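PDB 6ILS: ribokinase, which catalyses the ATP- and magnesium-dependent phosphorylation of D-ribose at O-5, giving D-ribose 5-phosphate for nucleotide and amino acid synthesis or the pentose phosphate pathway. Local coordinates for residues B[6-11]-B[143-148]; B[57-62]-B[119-124]; B[139-144]-B[152-157]. All blocks are in the same frame, centred on the assembly; numbering follows the deposited sequence.

Interaction 1 of 3, residues B[6-11]-B[143-148]; sequences VVVGSA and REIPDS. With RIB (alpha-D-ribofuranose), chain F.
The Glu144 carboxylate is held at both oxygens, OE1 by Ser10 and OE2 by the bound ribose. The Ser10 OG to Glu144 OE1 hydrogen bond is very short, 2.5 Å. Ribose O1 donates to Glu144 OE2 at 2.6 Å. The second flat group is the peptide between Gly9 and Ser10. Ile145 CG2 sits over one face of it, 3.4 Å from Gly9 C. The contact forms one wall of the sugar pocket of the ribokinase (PfkB) fold, built where strands 5-8 and 138-143 run out into loops.

Glu144 CG is turned away from the carbonyl carbon (chi1 -67°), and the chain beyond is extended. The carboxylate therefore extends past Ser10 to the sugar. Ser10 turns OG in between its own N and carbonyl carbon (chi1 58°), and Ser10 OG comes within 3.3 Å of Glu144 CB. Two backbone amides at the start of helix 41-51 also join in: Lys41 N bonds Glu144 OE1, and Gly42 N bonds Ser10 OG. The arrangement is consistent with a second-shell role for Ser10, orienting the carboxylate.

Behind the pocket the contact is apolar. Ile145 lies against the Gly9 backbone, whose angles (174/-150) would jam a side chain against the preceding carbonyl O. Val8 and Ile145 cross at about a right angle, with Val8 CG1 4.1 Å from Ile145 CD1.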
loop_
_atom_site.group_PDB
_atom_site.type_symbol
_atom_site.label_atom_id
_atom_site.label_comp_id
_atom_site.label_asym_id
_atom_site.label_seq_id
_atom_site.Cartn_x
_atom_site.Cartn_y
_atom_site.Cartn_z
ATOM N N VAL B 6 17.356 18.868 12.529
ATOM C CA VAL B 6 17.621 17.929 11.444
ATOM C C VAL B 6 17.295 16.505 11.849
ATOM O O VAL B 6 17.861 15.953 12.790
ATOM C CB VAL B 6 19.076 18.009 10.974
ATOM C CG1 VAL B 6 19.323 16.965 9.881
ATOM C CG2 VAL B 6 19.363 19.398 10.479
ATOM N N VAL B 7 16.329 15.926 11.141
ATOM C CA VAL B 7 15.869 14.576 11.391
ATOM C C VAL B 7 16.432 13.666 10.321
ATOM O O VAL B 7 16.167 13.856 9.127
ATOM C CB VAL B 7 14.311 14.484 11.380
ATOM C CG1 VAL B 7 13.855 13.071 11.714
ATOM C CG2 VAL B 7 13.702 15.520 12.353
ATOM N N VAL B 8 17.224 12.690 10.741
ATOM C CA VAL B 8 17.716 11.689 9.827
ATOM C C VAL B 8 17.022 10.397 10.171
ATOM O O VAL B 8 17.125 9.897 11.293
ATOM C CB VAL B 8 19.250 11.525 9.911
ATOM C CG1 VAL B 8 19.721 10.523 8.837
ATOM C CG2 VAL B 8 19.932 12.884 9.729
ATOM N N GLY B 9 16.271 9.839 9.230
ATOM C CA GLY B 9 15.578 8.628 9.569
ATOM C C GLY B 9 14.631 8.146 8.501
ATOM O O GLY B 9 14.832 8.404 7.308
ATOM N N SER B 10 13.579 7.470 8.953
ATOM C CA SER B 10 12.684 6.703 8.089
ATOM C C SER B 10 11.453 7.443 7.579
ATOM O O SER B 10 10.928 8.331 8.239
ATOM C CB SER B 10 12.199 5.485 8.831
ATOM O OG SER B 10 11.546 5.888 10.036
ATOM N N ALA B 11 10.974 7.008 6.419
ATOM C CA ALA B 11 9.702 7.446 5.870
ATOM C C ALA B 11 8.961 6.206 5.383
ATOM O O ALA B 11 9.516 5.425 4.634
ATOM C CB ALA B 11 9.904 8.450 4.730
ATOM N N ARG B 143 15.310 4.190 15.116
ATOM C CA ARG B 143 15.911 2.920 14.722
ATOM C C ARG B 143 15.157 2.220 13.608
ATOM O O ARG B 143 14.803 1.045 13.713
ATOM C CB ARG B 143 16.048 2.038 15.943
ATOM C CG ARG B 143 16.901 2.738 16.979
ATOM C CD ARG B 143 17.743 1.787 17.789
ATOM N NE ARG B 143 18.641 0.960 16.979
ATOM C CZ ARG B 143 18.697 -0.363 17.090
ATOM N NH1 ARG B 143 17.889 -0.976 17.946
ATOM N NH2 ARG B 143 19.536 -1.074 16.346
ATOM N N GLU B 144 14.958 2.957 12.521
ATOM C CA GLU B 144 14.264 2.453 11.329
ATOM C C GLU B 144 15.103 2.681 10.071
ATOM O O GLU B 144 14.598 2.585 8.948
ATOM C CB GLU B 144 12.880 3.130 11.197
ATOM C CG GLU B 144 11.907 2.748 12.299
ATOM C CD GLU B 144 10.455 3.176 12.018
ATOM O OE1 GLU B 144 10.227 4.193 11.315
ATOM O OE2 GLU B 144 9.542 2.467 12.492
ATOM N N ILE B 145 16.378 3.010 10.271
ATOM C CA ILE B 145 17.388 3.027 9.204
ATOM C C ILE B 145 18.633 2.295 9.765
ATOM O O ILE B 145 18.690 2.001 10.970
ATOM C CB ILE B 145 17.753 4.464 8.729
ATOM C CG1 ILE B 145 18.553 5.197 9.806
ATOM C CG2 ILE B 145 16.498 5.264 8.331
ATOM C CD1 ILE B 145 19.074 6.537 9.409
ATOM N N PRO B 146 19.615 1.967 8.905
ATOM C CA PRO B 146 20.704 1.109 9.419
ATOM C C PRO B 146 21.533 1.698 10.566
ATOM O O PRO B 146 21.824 2.879 10.567
ATOM C CB PRO B 146 21.598 0.911 8.185
ATOM C CG PRO B 146 20.654 1.010 7.034
ATOM C CD PRO B 146 19.655 2.076 7.435
ATOM N N ASP B 147 21.924 0.846 11.513
ATOM C CA ASP B 147 22.831 1.229 12.596
ATOM C C ASP B 147 24.037 2.005 12.075
ATOM O O ASP B 147 24.480 2.975 12.682
ATOM C CB ASP B 147 23.312 -0.014 13.361
ATOM C CG ASP B 147 22.231 -0.622 14.251
ATOM O OD1 ASP B 147 21.330 0.115 14.696
ATOM O OD2 ASP B 147 22.291 -1.843 14.519
ATOM N N SER B 148 24.558 1.577 10.932
ATOM C CA SER B 148 25.778 2.168 10.392
ATOM C C SER B 148 25.600 3.629 10.057
ATOM O O SER B 148 26.474 4.445 10.326
ATOM C CB SER B 148 26.239 1.420 9.139
ATOM O OG SER B 148 27.183 2.211 8.440
HETATM O O5 RIB F . 5.690 5.943 15.305
HETATM C C5 RIB F . 4.829 5.786 14.208
HETATM C C4 RIB F . 5.488 5.161 13.157
HETATM O O4 RIB F . 6.135 3.860 13.561
HETATM C C3 RIB F . 4.351 4.706 12.144
HETATM O O3 RIB F . 4.062 5.865 11.224
HETATM C C2 RIB F . 4.748 3.635 11.622
HETATM O O2 RIB F . 5.089 3.773 10.185
HETATM C C1 RIB F . 6.067 3.106 12.495
HETATM O O1 RIB F . 7.219 3.231 11.743
#

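Interaction 2 of 3, residues B[57-62]-B[119-124]; sequences YFVGRL and KAWPEI
Arg61 and Ala120 bring the two backbones closest, 6.2 Å from CA to CA. Residues 57-62 are an extended strand of the large sheet of the ribokinase fold. Residues 119-124 form an irregular chain, which leaves helical geometry at Ala120 and passes beside the strand.

Arg61 CB meets Ala120 CB at 3.9 Å. Beyond CB the arginine bends at chi2 (-59°) and lays its length over Trp121. Arg61 CG stands over the centre of one indole face, a CH-pi contact 3.8 Å from the centroid of the Trp121 six-membered ring. Farther out, the guanidinium lies flat over Trp121 CE3 and CZ3, on the same face, with the planes 26° apart. Val59 O lies at the ring edge, 3.7 Å from Trp121 CH2. The same CH2 also touches Gly60 CA and Val59 CG1.

Arg61 NH1 bonds Gly60 O at 3.0 Å, from above the carbonyl plane. The oxygen lies in the guanidinium plane, so this bond probably restrains the rotation of the group. Arg61 NE bonds a water at 2.9 Å, and this water donates to Ala120 O. Asp129 adds a weak, long ion pair. The positive charge is thus probably stabilised by the indole face, by Gly60 O, by the water bridging to Ala120 O and weakly by Asp129, while the aliphatic part of the arginine packs as a hydrocarbon.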
loop_
_atom_site.group_PDB
_atom_site.type_symbol
_atom_site.label_atom_id
_atom_site.label_comp_id
_atom_site.label_asym_id
_atom_site.label_seq_id
_atom_site.Cartn_x
_atom_site.Cartn_y
_atom_site.Cartn_z
ATOM N N TYR B 57 14.685 20.071 8.678
ATOM C CA TYR B 57 15.121 19.300 7.526
ATOM C C TYR B 57 14.896 17.819 7.789
ATOM O O TYR B 57 15.142 17.341 8.897
ATOM C CB TYR B 57 16.621 19.523 7.243
ATOM C CG TYR B 57 16.920 20.861 6.637
ATOM C CD1 TYR B 57 16.903 22.011 7.415
ATOM C CD2 TYR B 57 17.199 20.986 5.285
ATOM C CE1 TYR B 57 17.154 23.246 6.866
ATOM C CE2 TYR B 57 17.453 22.224 4.724
ATOM C CZ TYR B 57 17.433 23.345 5.519
ATOM O OH TYR B 57 17.684 24.579 4.976
ATOM N N PHE B 58 14.465 17.090 6.766
ATOM C CA PHE B 58 14.375 15.644 6.850
ATOM C C PHE B 58 15.405 15.050 5.904
ATOM O O PHE B 58 15.407 15.359 4.709
ATOM C CB PHE B 58 12.960 15.147 6.495
ATOM C CG PHE B 58 12.849 13.644 6.406
ATOM C CD1 PHE B 58 13.164 12.846 7.500
ATOM C CD2 PHE B 58 12.413 13.037 5.248
ATOM C CE1 PHE B 58 13.077 11.470 7.447
ATOM C CE2 PHE B 58 12.311 11.648 5.177
ATOM C CZ PHE B 58 12.633 10.858 6.284
ATOM N N VAL B 59 16.289 14.221 6.452
ATOM C CA VAL B 59 17.249 13.470 5.656
ATOM C C VAL B 59 16.824 12.011 5.587
ATOM O O VAL B 59 16.764 11.297 6.601
ATOM C CB VAL B 59 18.674 13.568 6.240
ATOM C CG1 VAL B 59 19.665 12.762 5.374
ATOM C CG2 VAL B 59 19.082 15.016 6.376
ATOM N N GLY B 60 16.505 11.548 4.387
ATOM C CA GLY B 60 15.935 10.230 4.271
ATOM C C GLY B 60 16.019 9.733 2.841
ATOM O O GLY B 60 16.418 10.479 1.953
ATOM N N ARG B 61 15.617 8.482 2.644
ATOM C CA ARG B 61 15.673 7.815 1.338
ATOM C C ARG B 61 14.306 7.293 0.956
ATOM O O ARG B 61 13.675 6.576 1.736
ATOM C CB ARG B 61 16.664 6.653 1.359
ATOM C CG ARG B 61 18.107 7.082 1.527
ATOM C CD ARG B 61 18.494 8.011 0.403
ATOM N NE ARG B 61 19.887 8.431 0.483
ATOM C CZ ARG B 61 20.284 9.556 1.060
ATOM N NH1 ARG B 61 19.393 10.367 1.630
ATOM N NH2 ARG B 61 21.575 9.870 1.076
ATOM N N LEU B 62 13.871 7.640 -0.254
ATOM C CA LEU B 62 12.582 7.219 -0.778
ATOM C C LEU B 62 12.763 6.420 -2.055
ATOM O O LEU B 62 13.784 6.558 -2.717
ATOM C CB LEU B 62 11.698 8.431 -1.074
ATOM C CG LEU B 62 11.381 9.335 0.108
ATOM C CD1 LEU B 62 10.509 10.483 -0.365
ATOM C CD2 LEU B 62 10.673 8.509 1.162
ATOM N N LYS B 119 17.865 0.171 2.730
ATOM C CA LYS B 119 18.709 -0.334 1.653
ATOM C C LYS B 119 19.255 0.696 0.672
ATOM O O LYS B 119 20.094 0.357 -0.163
ATOM C CB LYS B 119 17.933 -1.415 0.893
ATOM C CG LYS B 119 17.755 -2.684 1.724
ATOM C CD LYS B 119 16.825 -3.682 1.055
ATOM C CE LYS B 119 16.780 -4.991 1.831
ATOM N NZ LYS B 119 15.820 -5.947 1.214
ATOM N N ALA B 120 18.835 1.951 0.779
ATOM C CA ALA B 120 19.232 2.945 -0.215
ATOM C C ALA B 120 20.235 3.968 0.283
ATOM O O ALA B 120 20.413 5.012 -0.340
ATOM C CB ALA B 120 18.006 3.663 -0.742
ATOM N N TRP B 121 20.868 3.690 1.415
ATOM C CA TRP B 121 21.867 4.590 1.960
ATOM C C TRP B 121 23.251 4.218 1.436
ATOM O O TRP B 121 23.521 3.050 1.202
ATOM C CB TRP B 121 21.862 4.537 3.489
ATOM C CG TRP B 121 20.589 5.038 4.131
ATOM C CD1 TRP B 121 19.500 4.294 4.506
ATOM C CD2 TRP B 121 20.286 6.392 4.471
ATOM N NE1 TRP B 121 18.532 5.116 5.055
ATOM C CE2 TRP B 121 18.997 6.404 5.054
ATOM C CE3 TRP B 121 20.982 7.598 4.355
ATOM C CZ2 TRP B 121 18.403 7.574 5.519
ATOM C CZ3 TRP B 121 20.382 8.761 4.805
ATOM C CH2 TRP B 121 19.097 8.737 5.384
ATOM N N PRO B 122 24.139 5.207 1.282
ATOM C CA PRO B 122 25.497 4.827 0.876
ATOM C C PRO B 122 26.212 4.087 1.999
ATOM O O PRO B 122 25.851 4.244 3.170
ATOM C CB PRO B 122 26.163 6.169 0.590
ATOM C CG PRO B 122 25.498 7.101 1.556
ATOM C CD PRO B 122 24.056 6.623 1.672
ATOM N N GLU B 123 27.199 3.273 1.647
ATOM C CA GLU B 123 28.001 2.580 2.639
ATOM C C GLU B 123 28.672 3.601 3.560
ATOM O O GLU B 123 28.723 3.422 4.777
ATOM C CB GLU B 123 29.042 1.691 1.953
ATOM C CG GLU B 123 30.171 1.233 2.869
ATOM C CD GLU B 123 31.070 0.184 2.228
ATOM O OE1 GLU B 123 30.678 -0.386 1.186
ATOM O OE2 GLU B 123 32.174 -0.061 2.762
ATOM N N ILE B 124 29.182 4.670 2.958
ATOM C CA ILE B 124 29.762 5.789 3.682
ATOM C C ILE B 124 29.037 7.063 3.295
ATOM O O ILE B 124 28.900 7.369 2.115
ATOM C CB ILE B 124 31.268 5.963 3.379
ATOM C CG1 ILE B 124 32.026 4.662 3.646
ATOM C CG2 ILE B 124 31.848 7.109 4.193
ATOM C CD1 ILE B 124 31.906 4.175 5.072
HETATM O O HOH W 1 22.204 7.444 -1.001
#

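Interaction 3 of 3, residues B[139-144]-B[152-157]; sequences VLLQRE and QVAKAV. With RIB (alpha-D-ribofuranose), chain F.
Leu141 reaches from strand 139-143 to Val153 and Ala154 of helix 152-157. Its CB leaves the strand toward the helix. CG sits next to the backbone N (chi1 -48°), and both methyls reach the helix. There the chain forks. Leu141 CD2 meets Val153 CG1 at 3.8 Å, the closest approach of the contact. Leu141 CD1 takes the other direction and ends 4.3 Å from Ala154 CB. The Leu141 and Val153 side chains run alongside each other, pointing opposite ways.

Val139, two residues earlier, has its CB on the same side of the strand. Its two methyls divide the work. Val139 CG1 touches Val153 CG1 at 4.0 Å, and Val139 CG2 touches Val157 CG2 at 3.9 Å. Val139 meets both Val153 and Val157 at a slant. Val153 CG1 is therefore shared by both strand residues, and Val153 and Val157 stand one helical turn apart.

The interface is wholly apolar and buried. The short strand and helix axes come within 10.0 Å and run nearly antiparallel, at 157°. Leu140 and Gln142, which alternate with the contact residues, face helix 41-51, touching Gln45 and Lys41 respectively. On the helix 152-157 side the layer continues to strand 164-170, where Val164 touches Leu141 and Val157. At the far end of the strand the chain passes into Glu144 and the ribose pocket. Strand 138-143, helix 147-158 and strand 164-170 make a beta-alpha-beta crossover, the repeating element of the Rossmann-like alpha/beta core of the ribokinase fold.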
loop_
_atom_site.group_PDB
_atom_site.type_symbol
_atom_site.label_atom_id
_atom_site.label_comp_id
_atom_site.label_asym_id
_atom_site.label_seq_id
_atom_site.Cartn_x
_atom_site.Cartn_y
_atom_site.Cartn_z
ATOM N N VAL B 139 19.812 17.280 16.406
ATOM C CA VAL B 139 19.623 16.186 15.459
ATOM C C VAL B 139 18.815 15.060 16.093
ATOM O O VAL B 139 19.067 14.699 17.243
ATOM C CB VAL B 139 21.000 15.639 14.950
ATOM C CG1 VAL B 139 20.817 14.379 14.118
ATOM C CG2 VAL B 139 21.720 16.706 14.158
ATOM N N LEU B 140 17.829 14.525 15.354
ATOM C CA LEU B 140 16.972 13.441 15.836
ATOM C C LEU B 140 17.124 12.208 14.973
ATOM O O LEU B 140 17.018 12.312 13.753
ATOM C CB LEU B 140 15.476 13.837 15.813
ATOM C CG LEU B 140 14.966 15.040 16.572
ATOM C CD1 LEU B 140 13.421 14.942 16.754
ATOM C CD2 LEU B 140 15.694 15.209 17.891
ATOM N N LEU B 141 17.361 11.067 15.618
ATOM C CA LEU B 141 17.483 9.754 14.991
ATOM C C LEU B 141 16.468 8.790 15.596
ATOM O O LEU B 141 16.000 9.005 16.725
ATOM C CB LEU B 141 18.912 9.211 15.196
ATOM C CG LEU B 141 20.034 10.197 14.882
ATOM C CD1 LEU B 141 21.390 9.635 15.355
ATOM C CD2 LEU B 141 20.083 10.539 13.354
ATOM N N GLN B 142 16.127 7.731 14.862
ATOM C CA GLN B 142 15.352 6.623 15.406
ATOM C C GLN B 142 16.003 5.311 14.948
ATOM O O GLN B 142 17.114 5.327 14.429
ATOM C CB GLN B 142 13.883 6.671 14.960
ATOM C CG GLN B 142 13.317 8.084 14.827
ATOM C CD GLN B 142 13.831 8.804 13.576
ATOM O OE1 GLN B 142 13.966 8.208 12.489
ATOM N NE2 GLN B 142 14.125 10.075 13.729
ATOM N N ARG B 143 15.310 4.190 15.116
ATOM C CA ARG B 143 15.911 2.920 14.722
ATOM C C ARG B 143 15.157 2.220 13.608
ATOM O O ARG B 143 14.803 1.045 13.713
ATOM C CB ARG B 143 16.048 2.038 15.943
ATOM C CG ARG B 143 16.901 2.738 16.979
ATOM C CD ARG B 143 17.743 1.787 17.789
ATOM N NE ARG B 143 18.641 0.960 16.979
ATOM C CZ ARG B 143 18.697 -0.363 17.090
ATOM N NH1 ARG B 143 17.889 -0.976 17.946
ATOM N NH2 ARG B 143 19.536 -1.074 16.346
ATOM N N GLU B 144 14.958 2.957 12.521
ATOM C CA GLU B 144 14.264 2.453 11.329
ATOM C C GLU B 144 15.103 2.681 10.071
ATOM O O GLU B 144 14.598 2.585 8.948
ATOM C CB GLU B 144 12.880 3.130 11.197
ATOM C CG GLU B 144 11.907 2.748 12.299
ATOM C CD GLU B 144 10.455 3.176 12.018
ATOM O OE1 GLU B 144 10.227 4.193 11.315
ATOM O OE2 GLU B 144 9.542 2.467 12.492
ATOM N N GLN B 152 27.346 7.015 11.899
ATOM C CA GLN B 152 28.058 8.046 11.168
ATOM C C GLN B 152 27.489 9.441 11.406
ATOM O O GLN B 152 28.234 10.419 11.487
ATOM C CB GLN B 152 28.055 7.725 9.662
ATOM C CG GLN B 152 28.787 6.430 9.307
ATOM C CD GLN B 152 28.703 6.104 7.825
ATOM O OE1 GLN B 152 29.082 6.914 6.971
ATOM N NE2 GLN B 152 28.175 4.928 7.513
ATOM N N VAL B 153 26.166 9.550 11.498
ATOM C CA VAL B 153 25.551 10.856 11.725
ATOM C C VAL B 153 25.885 11.374 13.128
ATOM O O VAL B 153 26.292 12.519 13.305
ATOM C CB VAL B 153 24.013 10.780 11.538
ATOM C CG1 VAL B 153 23.338 12.050 12.061
ATOM C CG2 VAL B 153 23.684 10.553 10.073
ATOM N N ALA B 154 25.711 10.513 14.119
ATOM C CA ALA B 154 25.923 10.909 15.506
ATOM C C ALA B 154 27.371 11.348 15.718
ATOM O O ALA B 154 27.626 12.383 16.331
ATOM C CB ALA B 154 25.570 9.779 16.428
ATOM N N LYS B 155 28.308 10.574 15.175
ATOM C CA LYS B 155 29.733 10.903 15.301
ATOM C C LYS B 155 30.065 12.221 14.619
ATOM O O LYS B 155 30.884 12.996 15.112
ATOM C CB LYS B 155 30.601 9.776 14.733
ATOM C CG LYS B 155 30.660 8.581 15.657
ATOM C CD LYS B 155 31.600 7.501 15.158
ATOM C CE LYS B 155 31.572 6.324 16.120
ATOM N NZ LYS B 155 32.594 5.284 15.799
ATOM N N ALA B 156 29.397 12.497 13.503
ATOM C CA ALA B 156 29.616 13.748 12.779
ATOM C C ALA B 156 29.111 14.950 13.571
ATOM O O ALA B 156 29.530 16.083 13.332
ATOM C CB ALA B 156 28.940 13.704 11.410
ATOM N N VAL B 157 28.193 14.715 14.502
ATOM C CA VAL B 157 27.659 15.825 15.270
ATOM C C VAL B 157 28.462 16.045 16.532
ATOM O O VAL B 157 28.849 17.167 16.821
ATOM C CB VAL B 157 26.205 15.617 15.670
ATOM C CG1 VAL B 157 25.741 16.833 16.397
ATOM C CG2 VAL B 157 25.340 15.388 14.441
HETATM O O5 RIB F . 5.690 5.943 15.305
HETATM C C5 RIB F . 4.829 5.786 14.208
HETATM C C4 RIB F . 5.488 5.161 13.157
HETATM O O4 RIB F . 6.135 3.860 13.561
HETATM C C3 RIB F . 4.351 4.706 12.144
HETATM O O3 RIB F . 4.062 5.865 11.224
HETATM C C2 RIB F . 4.748 3.635 11.622
HETATM O O2 RIB F . 5.089 3.773 10.185
HETATM C C1 RIB F . 6.067 3.106 12.495
HETATM O O1 RIB F . 7.219 3.231 11.743
#

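Overall arrangement
From the N terminus, strand 5-8 enters the large sheet first. Residues 6-11 return to residues 143-148 across 131 intervening residues, so interaction 1 closes the longest loop. Interaction 2, from 57-62 to 119-124, lies entirely within that loop. Interaction 3 follows in series after interaction 2 and shares Arg143 and Glu144 with interaction 1. In the sheet, strand 5-8 sits between strands 56-63 and 138-143, and backbone bonds join it to each. Interactions 2 and 3 also meet directly, where Glu123 O accepts from Gln152 NE2. Together they tie three neighbouring strands to helix 147-158, to the loop after helix 116-119 and to the ribose pocket.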